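PmbA-related protein (Thermotoga maritima, PDB 1VL4) is probably a metallopeptidase of the U62 (PmbA/TldD) family and has been proposed to modulate DNA gyrase. Local coordinates at residues E220-S223 with L224-S227; E258-K262 with N263-L267; L413-L416 with R417-L421. One frame throughout, in Å; residues are numbered along the deposited sequence.

Overall arrangement
All three interactions are local contacts at the point where a helix gives way to the following chain. Interaction 1 ends helix 210-223, which lies beside the long antiparallel sheet, and stands apart: its centre is 41 Å from that of interaction 2 and 28 Å from that of interaction 3, with no atoms touching. Interactions 2 and 3 both fall in the C-terminal family region. Their centres are 21 Å apart, yet they touch where Leu267 CD2 packs 3.9 Å from Leu413 CD1 and the ring of Pro266 lies against the same leucine methyl. The loop leaving helix 257-261 thus rests on the start of helix 412-417.

Interaction 1: E220-S223 with L224-S227; sequences EAIS and LIGS
Ile225 folds back onto the last turn of helix 210-223 and closes tightly over the carbonyl of Ile222. Its backbone N donates to Ile222 O at 3.0 Å, nearly straight (160°), and its side chain crowds the same oxygen: Ile225 CG1 lies 3.2 Å from Ile222 O. The side-chain torsion explains this, for with CG1 beside the backbone N (chi1 -64°) the branch follows the N-H down to the acceptor. Farther out the two isoleucines meet more lightly, the CG2 methyl of Ile222 against the end of the longer arm of Ile225, CG2 to CD1 4.2 Å. One residue earlier, Leu224 N reaches Ala221 O at 3.3 Å, a longer bond. In both bonds the donor stands well above the carbonyl plane, and both span three residues, so the chain tightens as it leaves the helix. Leu224 CG sits 3.8 Å from Glu220 O, while its side chain packs on Lys390 and Tyr392 of strand 384-395. A type II beta turn from Leu224 to Ser227 follows directly, with Gly226 at its third position, where the positive phi of 82° suits glycine. Leu224 O takes two bonds there, from Ser227 N and from Ser227 OG, the latter at 2.7 Å, so the serine side chain doubles the bond that closes the turn. The far side of the contact is looser and wet. A water donates to both Ser223 O and Ile225 O, the second at 2.9 Å, and so links the helix end to the turn a second way, beside the direct backbone bonds. Gly226 is exposed and makes no contact with 220-223, but Asp190 accepts a hydrogen bond from its backbone N. On the helix itself, the carboxylate of Glu220 forms a salt bridge with Arg240.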
ATOM      1  N   GLU A 220      23.566  16.686   4.473  1.00 12.80           N
ATOM      2  CA  GLU A 220      22.184  17.133   4.501  1.00 12.31           C
ATOM      3  C   GLU A 220      21.691  17.412   5.925  1.00 13.59           C
ATOM      4  O   GLU A 220      21.270  18.529   6.256  1.00 15.40           O
ATOM      5  CB  GLU A 220      21.293  16.135   3.780  1.00 13.46           C
ATOM      6  CG  GLU A 220      21.483  16.093   2.254  1.00 17.12           C
ATOM      7  CD  GLU A 220      20.873  17.313   1.546  1.00 23.56           C
ATOM      8  OE1 GLU A 220      19.627  17.484   1.610  1.00 27.40           O
ATOM      9  OE2 GLU A 220      21.639  18.075   0.905  1.00 25.47           O
ATOM     10  N   ALA A 221      21.824  16.429   6.793  1.00 12.34           N
ATOM     11  CA  ALA A 221      21.392  16.565   8.174  1.00 12.91           C
ATOM     12  C   ALA A 221      22.130  17.669   8.939  1.00 10.93           C
ATOM     13  O   ALA A 221      21.520  18.445   9.678  1.00 12.23           O
ATOM     14  CB  ALA A 221      21.561  15.210   8.900  1.00 15.01           C
ATOM     15  N   ILE A 222      23.446  17.716   8.770  1.00  9.67           N
ATOM     16  CA  ILE A 222      24.296  18.630   9.519  1.00  9.92           C
ATOM     17  C   ILE A 222      24.016  20.091   9.162  1.00 10.88           C
ATOM     18  O   ILE A 222      24.081  20.982  10.013  1.00 10.89           O
ATOM     19  CB  ILE A 222      25.776  18.306   9.253  1.00  8.27           C
ATOM     20  CG1 ILE A 222      26.210  17.090  10.070  1.00 12.63           C
ATOM     21  CG2 ILE A 222      26.704  19.483   9.608  1.00 17.79           C
ATOM     22  CD1 ILE A 222      27.457  16.388   9.527  1.00 10.63           C
ATOM     23  N   SER A 223      23.729  20.327   7.884  0.50 12.93           N
ATOM     24  CA  SER A 223      23.489  21.667   7.385  0.50 11.33           C
ATOM     25  C   SER A 223      22.240  22.314   8.001  0.50 12.63           C
ATOM     26  O   SER A 223      22.111  23.548   7.985  0.50  9.97           O
ATOM     27  CB  SER A 223      23.395  21.662   5.869  0.50 11.33           C
ATOM     28  OG  SER A 223      22.227  21.028   5.437  0.50  4.50           O
ATOM     29  N   LEU A 224      21.345  21.488   8.544  1.00 11.88           N
ATOM     30  CA  LEU A 224      20.141  21.982   9.217  1.00 12.95           C
ATOM     31  C   LEU A 224      20.370  22.271  10.702  1.00 12.43           C
ATOM     32  O   LEU A 224      19.460  22.755  11.390  1.00 13.36           O
ATOM     33  CB  LEU A 224      18.981  20.998   9.051  1.00 12.75           C
ATOM     34  CG  LEU A 224      18.531  20.791   7.618  1.00 15.65           C
ATOM     35  CD1 LEU A 224      17.536  19.644   7.589  1.00 23.19           C
ATOM     36  CD2 LEU A 224      17.947  22.069   7.025  1.00 14.73           C
ATOM     37  N   ILE A 225      21.567  21.999  11.207  1.00 11.25           N
ATOM     38  CA  ILE A 225      21.843  22.314  12.606  1.00 13.10           C
ATOM     39  C   ILE A 225      21.817  23.819  12.743  1.00 15.25           C
ATOM     40  O   ILE A 225      22.431  24.512  11.929  1.00 14.70           O
ATOM     41  CB  ILE A 225      23.198  21.778  13.053  1.00 13.33           C
ATOM     42  CG1 ILE A 225      23.199  20.234  12.994  1.00 12.79           C
ATOM     43  CG2 ILE A 225      23.559  22.326  14.452  1.00 15.64           C
ATOM     44  CD1 ILE A 225      24.579  19.667  13.245  1.00 13.84           C
ATOM     45  N   GLY A 226      21.124  24.302  13.783  1.00 17.52           N
ATOM     46  CA  GLY A 226      20.905  25.725  14.014  1.00 18.81           C
ATOM     47  C   GLY A 226      19.753  26.308  13.201  1.00 18.73           C
ATOM     48  O   GLY A 226      19.667  27.522  13.019  1.00 20.14           O
ATOM     49  N   SER A 227      18.881  25.455  12.688  1.00 17.76           N
ATOM     50  CA  SER A 227      17.689  25.924  12.020  1.00 17.25           C
ATOM     51  C   SER A 227      16.892  26.848  12.933  1.00 20.27           C
ATOM     52  O   SER A 227      16.982  26.767  14.155  1.00 20.66           O
ATOM     53  CB  SER A 227      16.828  24.767  11.536  1.00 16.64           C
ATOM     54  OG  SER A 227      17.406  24.167  10.388  1.00 14.94           O
TER
HETATM   55  O   HOH W   1      21.100  25.596   9.636  1.00 27.98           O

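Interaction 2: E258-K262 with N263-L267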
ATOM      1  N   GLU A 258      -7.633  10.472 -19.697  1.00 15.60           N
ATOM      2  CA  GLU A 258      -8.730   9.788 -19.009  1.00 18.65           C
ATOM      3  C   GLU A 258      -9.249  10.650 -17.858  1.00 17.63           C
ATOM      4  O   GLU A 258     -10.461  10.848 -17.729  1.00 17.27           O
ATOM      5  CB  GLU A 258      -8.222   8.453 -18.487  1.00 17.94           C
ATOM      6  CG  GLU A 258      -9.238   7.630 -17.753  1.00 29.61           C
ATOM      7  CD  GLU A 258      -8.711   6.269 -17.310  1.00 31.12           C
ATOM      8  OE1 GLU A 258      -7.618   5.806 -17.786  1.00 28.06           O
ATOM      9  OE2 GLU A 258      -9.440   5.654 -16.471  1.00 48.45           O
ATOM     10  N   ASN A 259      -8.338  11.179 -17.037  1.00 14.95           N
ATOM     11  CA  ASN A 259      -8.721  12.111 -15.941  1.00 14.90           C
ATOM     12  C   ASN A 259      -9.332  13.377 -16.488  1.00 14.44           C
ATOM     13  O   ASN A 259     -10.259  13.942 -15.897  1.00 11.68           O
ATOM     14  CB  ASN A 259      -7.521  12.467 -15.059  1.00 14.60           C
ATOM     15  CG  ASN A 259      -7.137  11.344 -14.123  1.00 18.78           C
ATOM     16  OD1 ASN A 259      -7.933  10.475 -13.834  1.00 24.93           O
ATOM     17  ND2 ASN A 259      -5.911  11.352 -13.660  1.00 17.55           N
ATOM     18  N   VAL A 260      -8.826  13.825 -17.634  1.00 14.52           N
ATOM     19  CA  VAL A 260      -9.425  14.986 -18.294  1.00 16.25           C
ATOM     20  C   VAL A 260     -10.850  14.709 -18.721  1.00 18.99           C
ATOM     21  O   VAL A 260     -11.739  15.495 -18.404  1.00 20.13           O
ATOM     22  CB  VAL A 260      -8.613  15.430 -19.502  1.00 16.65           C
ATOM     23  CG1 VAL A 260      -9.352  16.516 -20.258  1.00 18.06           C
ATOM     24  CG2 VAL A 260      -7.223  15.954 -19.030  1.00 16.49           C
ATOM     25  N   GLN A 261     -11.068  13.602 -19.445  1.00 20.39           N
ATOM     26  CA  GLN A 261     -12.421  13.154 -19.852  1.00 23.74           C
ATOM     27  C   GLN A 261     -13.378  13.055 -18.669  1.00 21.31           C
ATOM     28  O   GLN A 261     -14.525  13.430 -18.781  1.00 22.21           O
ATOM     29  CB  GLN A 261     -12.376  11.792 -20.561  1.00 23.12           C
ATOM     30  CG  GLN A 261     -11.785  11.846 -21.998  1.00 35.09           C
ATOM     31  CD  GLN A 261     -11.478  10.444 -22.642  1.00 34.00           C
ATOM     32  OE1 GLN A 261     -11.754   9.385 -22.061  1.00 47.39           O
ATOM     33  NE2 GLN A 261     -10.937  10.468 -23.861  1.00 35.76           N
ATOM     34  N   LYS A 262     -12.893  12.540 -17.542  1.00 20.67           N
ATOM     35  CA  LYS A 262     -13.724  12.343 -16.342  1.00 19.44           C
ATOM     36  C   LYS A 262     -13.980  13.586 -15.494  1.00 18.01           C
ATOM     37  O   LYS A 262     -14.553  13.482 -14.414  1.00 19.33           O
ATOM     38  CB  LYS A 262     -13.070  11.296 -15.436  1.00 19.63           C
ATOM     39  CG  LYS A 262     -12.950   9.900 -16.036  1.00 26.38           C
ATOM     40  CD  LYS A 262     -12.817   8.879 -14.921  1.00 36.52           C
ATOM     41  CE  LYS A 262     -11.834   7.777 -15.264  1.00 44.49           C
ATOM     42  NZ  LYS A 262     -11.683   6.810 -14.133  1.00 49.38           N
ATOM     43  N   ASN A 263     -13.548  14.754 -15.950  1.00 18.59           N
ATOM     44  CA  ASN A 263     -13.616  15.980 -15.133  1.00 18.09           C
ATOM     45  C   ASN A 263     -12.823  15.893 -13.829  1.00 18.23           C
ATOM     46  O   ASN A 263     -13.211  16.483 -12.824  1.00 18.46           O
ATOM     47  CB  ASN A 263     -15.068  16.386 -14.831  1.00 19.84           C
ATOM     48  CG  ASN A 263     -15.728  17.084 -15.989  1.00 22.25           C
ATOM     49  OD1 ASN A 263     -15.065  17.776 -16.760  1.00 28.76           O
ATOM     50  ND2 ASN A 263     -17.053  16.945 -16.100  1.00 27.17           N
ATOM     51  N   LEU A 264     -11.696  15.195 -13.870  1.00 16.87           N
ATOM     52  CA  LEU A 264     -10.811  15.031 -12.708  1.00 17.93           C
ATOM     53  C   LEU A 264      -9.418  15.667 -12.913  1.00 18.51           C
ATOM     54  O   LEU A 264      -8.448  15.257 -12.288  1.00 18.85           O
ATOM     55  CB  LEU A 264     -10.625  13.548 -12.427  1.00 16.71           C
ATOM     56  CG  LEU A 264     -11.866  12.773 -12.046  1.00 19.41           C
ATOM     57  CD1 LEU A 264     -11.515  11.275 -12.053  1.00 27.93           C
ATOM     58  CD2 LEU A 264     -12.367  13.217 -10.699  1.00 19.36           C
ATOM     59  N   SER A 265      -9.325  16.653 -13.811  1.00 18.31           N
ATOM     60  CA  SER A 265      -8.074  17.368 -14.061  1.00 18.03           C
ATOM     61  C   SER A 265      -8.288  18.886 -14.188  1.00 16.53           C
ATOM     62  O   SER A 265      -9.133  19.340 -14.950  1.00 15.10           O
ATOM     63  CB  SER A 265      -7.402  16.863 -15.352  1.00 18.00           C
ATOM     64  OG  SER A 265      -6.357  17.733 -15.744  1.00 15.99           O
ATOM     65  N   PRO A 266      -7.444  19.679 -13.515  1.00 16.91           N
ATOM     66  CA  PRO A 266      -7.589  21.125 -13.656  1.00 15.91           C
ATOM     67  C   PRO A 266      -7.071  21.663 -15.021  1.00 14.97           C
ATOM     68  O   PRO A 266      -7.131  22.859 -15.252  1.00 15.85           O
ATOM     69  CB  PRO A 266      -6.759  21.652 -12.481  1.00 15.47           C
ATOM     70  CG  PRO A 266      -5.645  20.669 -12.364  1.00 13.84           C
ATOM     71  CD  PRO A 266      -6.296  19.328 -12.654  1.00 16.82           C
ATOM     72  N   LEU A 267      -6.582  20.788 -15.907  1.00 13.88           N
ATOM     73  CA  LEU A 267      -6.142  21.149 -17.252  1.00 14.03           C
ATOM     74  C   LEU A 267      -7.190  20.981 -18.368  1.00 14.32           C
ATOM     75  O   LEU A 267      -6.916  21.274 -19.537  1.00 14.60           O
ATOM     76  CB  LEU A 267      -4.880  20.325 -17.631  1.00 14.16           C
ATOM     77  CG  LEU A 267      -3.640  20.568 -16.770  1.00 18.24           C
ATOM     78  CD1 LEU A 267      -2.512  19.624 -17.178  1.00 20.19           C
ATOM     79  CD2 LEU A 267      -3.154  21.980 -16.888  1.00 18.28           C
TER
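Asn263 adopts a left-handed backbone conformation (phi 60°) although it is not a glycine, and this reversal lets the chain cap helix 257-261 with a Schellman motif. Leu264 N donates to Asn259 O at 2.8 Å, almost in line with the carbonyl, and Asn263 N donates to Val260 O at 3.1 Å from above the carbonyl plane. The turn swings the side chain of Leu264 back across the helix end. Its CD1 lies against the aliphatic part of Lys262, 3.7 Å from CB, and also reaches the amide of Asn259, with Leu264 CD1 4.1 Å from Asn259 OD1. That amide is held from its nitrogen by Pro253 O. Lys262 keeps its ammonium away from the leucine: NZ runs back along the helix to a salt bridge with Glu258 OE2 at 3.4 Å. On the buried side Val260 CG2 meets Ser265 CB at 3.8 Å. Ser265 OG, swung anti to its own N (chi1 168°), accepts from Leu267 N at 3.1 Å to form an ST turn, and also bonds to Met254 O, which ties the loop to helix 252-255. Around the contact, Pro266 and Leu267 pack on helix 252-255, Val260 and Leu267 share Phe318, and Gln261 rests on helix 322-328, where its amide nitrogen bonds to Glu328.

Interaction 3: L413-L416 with R417-L421; sequences LDLL and RKIVL
Arg417 touches Asp414 through its CB, 3.3 Å from Asp414 O, but the flat ends of these two residues stay apart: Asp414 OD1 is 6.3 Å from Arg417 NE, the opposite charges near but not in contact. Among the planar peptide groups, the carbonyl of Asp414 has several neighbours. Lys418 N donates to Asp414 O at 3.0 Å, tilted 20° from the carbonyl plane, and adds a weak bond to Leu415 O. The Lys418 chain bends at chi3 (-69°), which brings CE to 3.7 Å from Asp414 O as it passes, before NZ bonds to Val441 O. Arg417 N makes the preceding bond of the same i to i+4 kind, to Leu413 O. Ile419 sets its CD1 against Leu415 CD2 at 3.6 Å, the two side chains crossing at a slant, while Leu416 runs alongside it with a looser CD2 contact. Asn277 binds the helix end through Leu416 and Arg417, Ile419 meets Val280 and Val437, and helix 412-417 passes through Lys418 into strand 419-422, which pairs antiparallel with strand 437-444 of the mixed sheet.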
ATOM      1  N   LEU A 413      -0.253  24.584 -10.531  1.00 10.98           N
ATOM      2  CA  LEU A 413      -0.296  25.271 -11.818  1.00 14.39           C
ATOM      3  C   LEU A 413       0.229  26.692 -11.704  1.00 15.09           C
ATOM      4  O   LEU A 413       0.973  27.128 -12.569  1.00 19.66           O
ATOM      5  CB  LEU A 413      -1.689  25.256 -12.446  1.00 14.92           C
ATOM      6  CG  LEU A 413      -2.229  23.844 -12.782  1.00 15.58           C
ATOM      7  CD1 LEU A 413      -3.573  23.912 -13.545  1.00 20.81           C
ATOM      8  CD2 LEU A 413      -1.196  23.017 -13.532  1.00 25.35           C
ATOM      9  N   ASP A 414      -0.113  27.380 -10.626  1.00 15.55           N
ATOM     10  CA  ASP A 414       0.432  28.709 -10.349  1.00 16.34           C
ATOM     11  C   ASP A 414       1.936  28.649 -10.117  1.00 13.53           C
ATOM     12  O   ASP A 414       2.654  29.515 -10.536  1.00 12.38           O
ATOM     13  CB  ASP A 414      -0.220  29.319  -9.109  1.00 20.34           C
ATOM     14  CG  ASP A 414      -1.657  29.750  -9.352  1.00 27.71           C
ATOM     15  OD1 ASP A 414      -1.940  30.321 -10.436  1.00 41.02           O
ATOM     16  OD2 ASP A 414      -2.497  29.531  -8.446  1.00 33.45           O
ATOM     17  N   LEU A 415       2.398  27.637  -9.413  1.00 12.77           N
ATOM     18  CA  LEU A 415       3.830  27.375  -9.292  1.00 12.84           C
ATOM     19  C   LEU A 415       4.522  27.342 -10.661  1.00 13.22           C
ATOM     20  O   LEU A 415       5.538  28.017 -10.852  1.00 12.53           O
ATOM     21  CB  LEU A 415       4.057  26.042  -8.578  1.00 13.00           C
ATOM     22  CG  LEU A 415       5.497  25.789  -8.131  1.00 18.40           C
ATOM     23  CD1 LEU A 415       5.528  25.056  -6.806  1.00 25.55           C
ATOM     24  CD2 LEU A 415       6.286  25.035  -9.194  1.00 23.53           C
ATOM     25  N   LEU A 416       3.957  26.563 -11.596  1.00  9.22           N
ATOM     26  CA  LEU A 416       4.471  26.457 -12.946  1.00 11.02           C
ATOM     27  C   LEU A 416       4.521  27.811 -13.605  1.00 11.35           C
ATOM     28  O   LEU A 416       5.478  28.091 -14.340  1.00  9.09           O
ATOM     29  CB  LEU A 416       3.647  25.492 -13.831  1.00 10.99           C
ATOM     30  CG  LEU A 416       3.701  24.002 -13.466  1.00 12.72           C
ATOM     31  CD1 LEU A 416       2.746  23.151 -14.333  1.00 19.87           C
ATOM     32  CD2 LEU A 416       5.129  23.469 -13.512  1.00 10.41           C
ATOM     33  N   ARG A 417       3.495  28.644 -13.349  1.00 13.76           N
ATOM     34  CA  ARG A 417       3.462  30.004 -13.897  1.00 13.70           C
ATOM     35  C   ARG A 417       4.576  30.875 -13.358  1.00 11.08           C
ATOM     36  O   ARG A 417       5.050  31.748 -14.058  1.00 10.95           O
ATOM     37  CB  ARG A 417       2.135  30.743 -13.601  1.00 17.08           C
ATOM     38  CG  ARG A 417       0.902  30.216 -14.298  1.00 22.02           C
ATOM     39  CD  ARG A 417       0.899  30.566 -15.766  1.00 32.96           C
ATOM     40  NE  ARG A 417       0.567  31.973 -15.991  1.00 38.94           N
ATOM     41  CZ  ARG A 417       0.845  32.651 -17.102  1.00 38.72           C
ATOM     42  NH1 ARG A 417       0.479  33.918 -17.189  1.00 42.95           N
ATOM     43  NH2 ARG A 417       1.512  32.085 -18.111  1.00 45.19           N
ATOM     44  N   LYS A 418       4.952  30.661 -12.102  1.00  9.43           N
ATOM     45  CA  LYS A 418       5.925  31.495 -11.399  1.00  8.50           C
ATOM     46  C   LYS A 418       7.339  30.942 -11.427  1.00  8.66           C
ATOM     47  O   LYS A 418       8.229  31.478 -10.794  1.00  9.81           O
ATOM     48  CB  LYS A 418       5.471  31.673  -9.958  1.00  9.72           C
ATOM     49  CG  LYS A 418       4.174  32.498  -9.881  1.00 15.00           C
ATOM     50  CD  LYS A 418       3.779  32.869  -8.457  1.00 22.30           C
ATOM     51  CE  LYS A 418       3.336  31.667  -7.619  1.00 26.26           C
ATOM     52  NZ  LYS A 418       2.864  32.149  -6.267  1.00 29.74           N
ATOM     53  N   ILE A 419       7.572  29.862 -12.152  1.00 11.82           N
ATOM     54  CA  ILE A 419       8.981  29.451 -12.347  1.00 13.61           C
ATOM     55  C   ILE A 419       9.637  30.447 -13.335  1.00 13.36           C
ATOM     56  O   ILE A 419       9.328  30.462 -14.514  1.00 13.10           O
ATOM     57  CB  ILE A 419       9.127  27.992 -12.790  1.00 12.56           C
ATOM     58  CG1 ILE A 419       8.711  27.052 -11.635  1.00 12.29           C
ATOM     59  CG2 ILE A 419      10.598  27.697 -13.188  1.00 13.51           C
ATOM     60  CD1 ILE A 419       8.422  25.578 -12.061  1.00  9.81           C
ATOM     61  N   VAL A 420      10.509  31.298 -12.823  1.00 10.67           N
ATOM     62  CA  VAL A 420      11.131  32.308 -13.661  1.00 11.42           C
ATOM     63  C   VAL A 420      12.538  31.924 -14.162  1.00 11.05           C
ATOM     64  O   VAL A 420      13.001  32.469 -15.148  1.00 12.03           O
ATOM     65  CB  VAL A 420      11.145  33.716 -12.937  1.00 11.39           C
ATOM     66  CG1 VAL A 420       9.727  34.150 -12.618  1.00 14.62           C
ATOM     67  CG2 VAL A 420      12.003  33.718 -11.667  1.00  8.91           C
ATOM     68  N   LEU A 421      13.205  30.999 -13.480  1.00 12.11           N
ATOM     69  CA  LEU A 421      14.510  30.489 -13.891  1.00 11.73           C
ATOM     70  C   LEU A 421      14.684  29.043 -13.511  1.00 11.80           C
ATOM     71  O   LEU A 421      14.297  28.632 -12.412  1.00 11.16           O
ATOM     72  CB  LEU A 421      15.630  31.256 -13.204  1.00 14.58           C
ATOM     73  CG  LEU A 421      16.090  32.620 -13.702  1.00 20.30           C
ATOM     74  CD1 LEU A 421      17.106  33.163 -12.682  1.00 25.68           C
ATOM     75  CD2 LEU A 421      16.676  32.546 -15.127  1.00 20.57           C
TER